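Local atomic coordinates of aminoglycoside N(3)-acetyltransferase, AAC(3)-IVa (Escherichia coli, PDB entry 6MN3), a protein that acetylates the 3-amino group of 2-deoxystreptamine antibiotics with acetyl-CoA, which probably gives resistance to drugs such as gentamicin, kanamycin, tobramycin, neomycin and apramycin. Residues A[142-145]-A[151-154]; A[206-211]-A[217-222]. All blocks are in the same frame, centred on the assembly; numbering follows the deposited sequence.

Contact 1 of 2, residues A[142-145]-A[151-154]; sequences VLLL and ANTT
The flat amide of Asn152 turns one side toward strand 141-145: Val142 CG1 lies off that side, 3.9 Å from Asn152 OD1, and the CD2 methyl of Leu144 stands on the same side, 4.3 Å from Asn152 CB. Off the other side comes Thr154 N, 3.4 Å from Asn152 OD1, a weak capping bond (N-H...O angle 129°) made from above the amide plane. This is the turn of a strand-loop-helix unit, in which the chain leaves strand 141-145 and enters helix 154-161; Asn152 is the centre of an inverse gamma turn just ahead of that helix. Its CG is anti to the backbone N (chi1 -167°), which carries the amide up beside Val142. At the opposite end of the amide, ND2 is hydrogen-bonded to His149 ND1, so the amide is held chiefly through its nitrogen, the bond at its oxygen being weak. Ile226 of helix 223-236 touches Val142, Asn152 and Thr154 alike. All four touching residues are buried, and the link between the segments is by van der Waals contact. The side chains of Val142 and Thr154 point in opposing directions and pass alongside one another, with Val142 CG2 3.8 Å from Thr154 OG1.

Contact 2 of 2, residues A[206-211]-A[217-222]; sequences SLQKEG and FARLIR
Strands 208-211 and 217-222 run antiparallel, their directions 160° apart, with Lys209-Leu220 and Gly211-Ala218 as hydrogen-bonded pairs and Glu210-Arg219 as the non-hydrogen-bonded pair between them. Both bonds of the Lys209-Leu220 pair, N to O in each direction, measure 2.9 Å. In the next pair Gly211 N reaches Ala218 O at 3.2 Å, while Ala218 N returns to Gly211 O at 2.8 Å. A water extends the ladder, donating to Leu207 O and accepting from Arg222 N. On the face bearing Gln208, Glu210, Arg219 and Ile221, the extended Gln208 chain, its CG anti to the backbone N (chi1 172°), crosses the aliphatic part of Arg219, with Gln208 NE2 3.4 Å from Arg219 CD. The same NE2 gives a short, bent bond of 2.6 Å to the anti lone pair of Glu210 OE2. The Glu210 carboxylate meets the Phe217 ring at its edge, planes 77° apart, with Glu210 CD 3.7 Å from Phe217 CZ. Phe217 CE1 in turn sits over the centre of the Arg219 guanidinium, 3.3 Å above its plane. Asp199 OD1 takes both Arg219 NH1, as a salt bridge, and Gln208 NE2, as a hydrogen bond, consistent with fixing how the guanidinium is turned. This beta hairpin lies at one edge of the mixed sheet, with 208-213 outermost: strand 216-222 lies between 208-213 and 141-145, helix 197-204 touches Gln208 and Ile221, and Leu19 of helix 9-19 touches Ala218 and Leu220 on the opposite face.

How the contacts relate
Along the chain, contact 1 comes first: strand 141-145 runs into a loop, and five residues on, 151-154 packs back against the strand at the entry to helix 154-161. Contact 2 opens only later, after helix 197-204, and closes over the hairpin turn between 206-211 and 217-222. The two are therefore in series, neither nested nor crossed. They meet in space because strand 216-222 is the sheet neighbour of strand 141-145: Leu144 N to Arg219 O and Val142 N to Ile221 O are probable hydrogen bonds. Helix 223-236, which follows contact 2 directly, returns Ile226 to both contacts, so the edge hairpin, the strand beside it and the start of helix 154-161 are tied together.

Contact 1 of 2, residues A[142-145]-A[151-154]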
ATOM      1  N   VAL A 142       4.426   0.427   7.632  1.00 26.55           N
ATOM      2  CA  VAL A 142       4.199   0.735   6.224  1.00 26.79           C
ATOM      3  C   VAL A 142       5.480   1.336   5.666  1.00 25.53           C
ATOM      4  O   VAL A 142       5.964   2.362   6.162  1.00 26.97           O
ATOM      5  CB  VAL A 142       3.010   1.688   6.030  1.00 27.52           C
ATOM      6  CG1 VAL A 142       2.833   2.012   4.556  1.00 28.10           C
ATOM      7  CG2 VAL A 142       1.739   1.072   6.596  1.00 34.11           C
ATOM      8  N   LEU A 143       6.027   0.697   4.642  1.00 25.71           N
ATOM      9  CA  LEU A 143       7.265   1.130   4.009  1.00 25.62           C
ATOM     10  C   LEU A 143       6.921   1.723   2.650  1.00 29.35           C
ATOM     11  O   LEU A 143       6.429   1.017   1.764  1.00 34.81           O
ATOM     12  CB  LEU A 143       8.242  -0.035   3.874  1.00 24.78           C
ATOM     13  CG  LEU A 143       9.531   0.264   3.107  1.00 30.76           C
ATOM     14  CD1 LEU A 143      10.268   1.428   3.747  1.00 23.05           C
ATOM     15  CD2 LEU A 143      10.420  -0.971   3.039  1.00 24.39           C
ATOM     16  N   LEU A 144       7.166   3.020   2.494  1.00 27.96           N
ATOM     17  CA  LEU A 144       7.021   3.696   1.210  1.00 25.77           C
ATOM     18  C   LEU A 144       8.384   3.686   0.529  1.00 25.31           C
ATOM     19  O   LEU A 144       9.296   4.414   0.935  1.00 30.95           O
ATOM     20  CB  LEU A 144       6.499   5.116   1.399  1.00 25.80           C
ATOM     21  CG  LEU A 144       5.164   5.256   2.132  1.00 26.38           C
ATOM     22  CD1 LEU A 144       4.640   6.678   2.010  1.00 26.83           C
ATOM     23  CD2 LEU A 144       4.144   4.261   1.598  1.00 27.89           C
ATOM     24  N   LEU A 145       8.524   2.859  -0.502  1.00 28.49           N
ATOM     25  CA  LEU A 145       9.814   2.555  -1.115  1.00 26.51           C
ATOM     26  C   LEU A 145       9.881   3.223  -2.487  1.00 27.55           C
ATOM     27  O   LEU A 145       9.442   2.662  -3.492  1.00 34.76           O
ATOM     28  CB  LEU A 145      10.003   1.045  -1.214  1.00 31.70           C
ATOM     29  CG  LEU A 145      11.415   0.553  -1.506  1.00 35.63           C
ATOM     30  CD1 LEU A 145      12.405   1.322  -0.658  1.00 41.65           C
ATOM     31  CD2 LEU A 145      11.518  -0.939  -1.242  1.00 32.20           C
ATOM     32  N   ALA A 151       0.540   6.819  -2.753  1.00 37.58           N
ATOM     33  CA  ALA A 151       0.409   5.371  -2.814  1.00 41.65           C
ATOM     34  C   ALA A 151       0.189   4.742  -1.445  1.00 42.90           C
ATOM     35  O   ALA A 151       0.052   3.517  -1.355  1.00 43.32           O
ATOM     36  CB  ALA A 151       1.648   4.757  -3.471  1.00 35.99           C
ATOM     37  N   ASN A 152       0.156   5.546  -0.380  1.00 40.52           N
ATOM     38  CA  ASN A 152      -0.080   5.039   0.968  1.00 37.64           C
ATOM     39  C   ASN A 152      -1.525   4.580   1.116  1.00 39.81           C
ATOM     40  O   ASN A 152      -2.385   5.349   1.557  1.00 36.72           O
ATOM     41  CB  ASN A 152       0.255   6.109   2.010  1.00 31.74           C
ATOM     42  CG  ASN A 152       0.324   5.553   3.420  1.00 33.36           C
ATOM     43  OD1 ASN A 152      -0.059   4.411   3.671  1.00 31.40           O
ATOM     44  ND2 ASN A 152       0.817   6.364   4.351  1.00 34.79           N
ATOM     45  N   THR A 153      -1.789   3.320   0.759  1.00 40.98           N
ATOM     46  CA  THR A 153      -3.153   2.800   0.753  1.00 38.43           C
ATOM     47  C   THR A 153      -3.809   2.909   2.125  1.00 43.40           C
ATOM     48  O   THR A 153      -5.031   3.084   2.217  1.00 45.44           O
ATOM     49  CB  THR A 153      -3.141   1.349   0.267  1.00 39.37           C
ATOM     50  OG1 THR A 153      -2.713   1.308  -1.100  1.00 50.58           O
ATOM     51  CG2 THR A 153      -4.518   0.722   0.369  1.00 41.91           C
ATOM     52  N   THR A 154      -3.016   2.835   3.200  1.00 37.93           N
ATOM     53  CA  THR A 154      -3.573   2.927   4.548  1.00 43.54           C
ATOM     54  C   THR A 154      -4.339   4.230   4.754  1.00 42.49           C
ATOM     55  O   THR A 154      -5.282   4.276   5.555  1.00 41.85           O
ATOM     56  CB  THR A 154      -2.452   2.779   5.582  1.00 45.45           C
ATOM     57  OG1 THR A 154      -1.823   1.500   5.422  1.00 33.67           O
ATOM     58  CG2 THR A 154      -2.992   2.888   7.003  1.00 34.12           C
TER

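Contact 2 of 2, residues A[206-211]-A[217-222]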
ATOM      1  N   SER A 206       7.513  13.483  14.304  1.00 42.99           N
ATOM      2  CA  SER A 206       8.572  12.482  14.454  1.00 39.53           C
ATOM      3  C   SER A 206       8.027  11.061  14.343  1.00 34.71           C
ATOM      4  O   SER A 206       8.549  10.136  14.969  1.00 38.26           O
ATOM      5  CB  SER A 206       9.331  12.663  15.773  1.00 48.06           C
ATOM      6  OG  SER A 206       9.867  13.971  15.874  1.00 53.57           O
ATOM      7  N   LEU A 207       6.981  10.876  13.540  1.00 30.12           N
ATOM      8  CA  LEU A 207       6.361   9.575  13.342  1.00 28.86           C
ATOM      9  C   LEU A 207       6.781   8.908  12.041  1.00 31.25           C
ATOM     10  O   LEU A 207       6.355   7.779  11.773  1.00 38.08           O
ATOM     11  CB  LEU A 207       4.836   9.706  13.374  1.00 36.08           C
ATOM     12  CG  LEU A 207       4.232  10.388  14.599  1.00 43.06           C
ATOM     13  CD1 LEU A 207       2.721  10.500  14.453  1.00 45.62           C
ATOM     14  CD2 LEU A 207       4.604   9.634  15.864  1.00 39.71           C
ATOM     15  N   GLN A 208       7.593   9.571  11.225  1.00 28.69           N
ATOM     16  CA  GLN A 208       8.027   9.035   9.942  1.00 24.18           C
ATOM     17  C   GLN A 208       9.545   8.948   9.936  1.00 32.59           C
ATOM     18  O   GLN A 208      10.232   9.963  10.100  1.00 27.94           O
ATOM     19  CB  GLN A 208       7.526   9.906   8.788  1.00 26.29           C
ATOM     20  CG  GLN A 208       8.098   9.535   7.432  1.00 29.22           C
ATOM     21  CD  GLN A 208       7.474  10.331   6.301  1.00 34.01           C
ATOM     22  OE1 GLN A 208       6.395   9.996   5.814  1.00 36.77           O
ATOM     23  NE2 GLN A 208       8.155  11.390   5.874  1.00 29.88           N
ATOM     24  N   LYS A 209      10.062   7.735   9.766  1.00 32.82           N
ATOM     25  CA  LYS A 209      11.490   7.520   9.596  1.00 23.67           C
ATOM     26  C   LYS A 209      11.845   7.613   8.119  1.00 22.40           C
ATOM     27  O   LYS A 209      11.112   7.115   7.258  1.00 25.35           O
ATOM     28  CB  LYS A 209      11.902   6.159  10.157  1.00 24.49           C
ATOM     29  CG  LYS A 209      12.304   6.201  11.620  1.00 33.35           C
ATOM     30  CD  LYS A 209      11.704   5.047  12.397  1.00 42.42           C
ATOM     31  CE  LYS A 209      12.027   5.165  13.878  1.00 54.29           C
ATOM     32  NZ  LYS A 209      11.439   4.048  14.668  1.00 58.74           N
ATOM     33  N   GLU A 210      12.963   8.264   7.827  1.00 22.23           N
ATOM     34  CA  GLU A 210      13.381   8.504   6.454  1.00 34.28           C
ATOM     35  C   GLU A 210      14.829   8.082   6.279  1.00 30.51           C
ATOM     36  O   GLU A 210      15.647   8.234   7.191  1.00 23.92           O
ATOM     37  CB  GLU A 210      13.219   9.978   6.068  1.00 29.55           C
ATOM     38  CG  GLU A 210      11.798  10.498   6.180  1.00 35.77           C
ATOM     39  CD  GLU A 210      11.687  11.962   5.809  1.00 45.82           C
ATOM     40  OE1 GLU A 210      12.737  12.612   5.620  1.00 44.10           O
ATOM     41  OE2 GLU A 210      10.548  12.463   5.702  1.00 52.91           O
ATOM     42  N   GLY A 211      15.136   7.554   5.101  1.00 27.16           N
ATOM     43  CA  GLY A 211      16.469   7.108   4.786  1.00 31.87           C
ATOM     44  C   GLY A 211      16.525   6.439   3.431  1.00 28.37           C
ATOM     45  O   GLY A 211      15.514   6.305   2.734  1.00 24.90           O
ATOM     46  N   PHE A 217      14.597   7.076  -2.028  1.00 30.17           N
ATOM     47  CA  PHE A 217      14.136   7.723  -0.808  1.00 27.74           C
ATOM     48  C   PHE A 217      13.039   6.863  -0.188  1.00 26.58           C
ATOM     49  O   PHE A 217      11.994   6.637  -0.807  1.00 34.27           O
ATOM     50  CB  PHE A 217      13.625   9.126  -1.136  1.00 34.10           C
ATOM     51  CG  PHE A 217      13.101   9.886   0.051  1.00 36.80           C
ATOM     52  CD1 PHE A 217      11.772  10.275   0.109  1.00 41.61           C
ATOM     53  CD2 PHE A 217      13.940  10.231   1.097  1.00 42.05           C
ATOM     54  CE1 PHE A 217      11.287  10.980   1.195  1.00 44.64           C
ATOM     55  CE2 PHE A 217      13.460  10.938   2.186  1.00 43.85           C
ATOM     56  CZ  PHE A 217      12.132  11.311   2.234  1.00 39.16           C
ATOM     57  N   ALA A 218      13.281   6.358   1.017  1.00 26.93           N
ATOM     58  CA  ALA A 218      12.354   5.449   1.676  1.00 26.75           C
ATOM     59  C   ALA A 218      11.745   6.111   2.901  1.00 27.28           C
ATOM     60  O   ALA A 218      12.425   6.838   3.631  1.00 28.35           O
ATOM     61  CB  ALA A 218      13.049   4.148   2.082  1.00 27.65           C
ATOM     62  N   ARG A 219      10.459   5.851   3.124  1.00 25.18           N
ATOM     63  CA  ARG A 219       9.736   6.380   4.270  1.00 25.26           C
ATOM     64  C   ARG A 219       9.068   5.230   5.000  1.00 25.92           C
ATOM     65  O   ARG A 219       8.447   4.368   4.371  1.00 30.66           O
ATOM     66  CB  ARG A 219       8.701   7.422   3.840  1.00 28.33           C
ATOM     67  CG  ARG A 219       9.293   8.808   3.657  1.00 28.83           C
ATOM     68  CD  ARG A 219       8.334   9.740   2.949  1.00 31.29           C
ATOM     69  NE  ARG A 219       8.325   9.527   1.508  1.00 38.65           N
ATOM     70  CZ  ARG A 219       7.986  10.456   0.621  1.00 38.89           C
ATOM     71  NH1 ARG A 219       7.633  11.667   1.029  1.00 31.53           N
ATOM     72  NH2 ARG A 219       8.006  10.175  -0.674  1.00 46.40           N
ATOM     73  N   LEU A 220       9.197   5.219   6.326  1.00 25.87           N
ATOM     74  CA  LEU A 220       8.694   4.132   7.155  1.00 26.12           C
ATOM     75  C   LEU A 220       7.865   4.715   8.289  1.00 26.42           C
ATOM     76  O   LEU A 220       8.377   5.502   9.092  1.00 25.27           O
ATOM     77  CB  LEU A 220       9.847   3.292   7.705  1.00 22.59           C
ATOM     78  CG  LEU A 220       9.467   2.159   8.656  1.00 25.26           C
ATOM     79  CD1 LEU A 220       8.685   1.082   7.925  1.00 22.54           C
ATOM     80  CD2 LEU A 220      10.716   1.588   9.291  1.00 19.61           C
ATOM     81  N   ILE A 221       6.590   4.333   8.350  1.00 26.69           N
ATOM     82  CA  ILE A 221       5.648   4.842   9.341  1.00 28.95           C
ATOM     83  C   ILE A 221       4.855   3.671   9.901  1.00 30.53           C
ATOM     84  O   ILE A 221       4.466   2.763   9.159  1.00 32.13           O
ATOM     85  CB  ILE A 221       4.683   5.894   8.746  1.00 32.69           C
ATOM     86  CG1 ILE A 221       5.406   6.844   7.785  1.00 34.62           C
ATOM     87  CG2 ILE A 221       4.000   6.675   9.854  1.00 38.27           C
ATOM     88  CD1 ILE A 221       5.236   6.482   6.319  1.00 32.96           C
ATOM     89  N   ARG A 222       4.613   3.694  11.211  1.00 23.98           N
ATOM     90  CA  ARG A 222       3.720   2.715  11.815  1.00 25.94           C
ATOM     91  C   ARG A 222       2.307   2.897  11.273  1.00 27.49           C
ATOM     92  O   ARG A 222       1.807   4.021  11.178  1.00 30.35           O
ATOM     93  CB  ARG A 222       3.723   2.858  13.334  1.00 30.47           C
ATOM     94  CG  ARG A 222       4.864   2.134  14.028  1.00 40.30           C
ATOM     95  CD  ARG A 222       4.961   2.547  15.489  1.00 42.14           C
ATOM     96  NE  ARG A 222       3.644   2.764  16.084  1.00 45.55           N
ATOM     97  CZ  ARG A 222       2.942   1.823  16.705  1.00 52.83           C
ATOM     98  NH1 ARG A 222       3.431   0.595  16.817  1.00 59.94           N
ATOM     99  NH2 ARG A 222       1.752   2.109  17.214  1.00 52.23           N
TER
HETATM  100  O   HOH W   1       5.497   5.446  13.131  1.00 20.92           O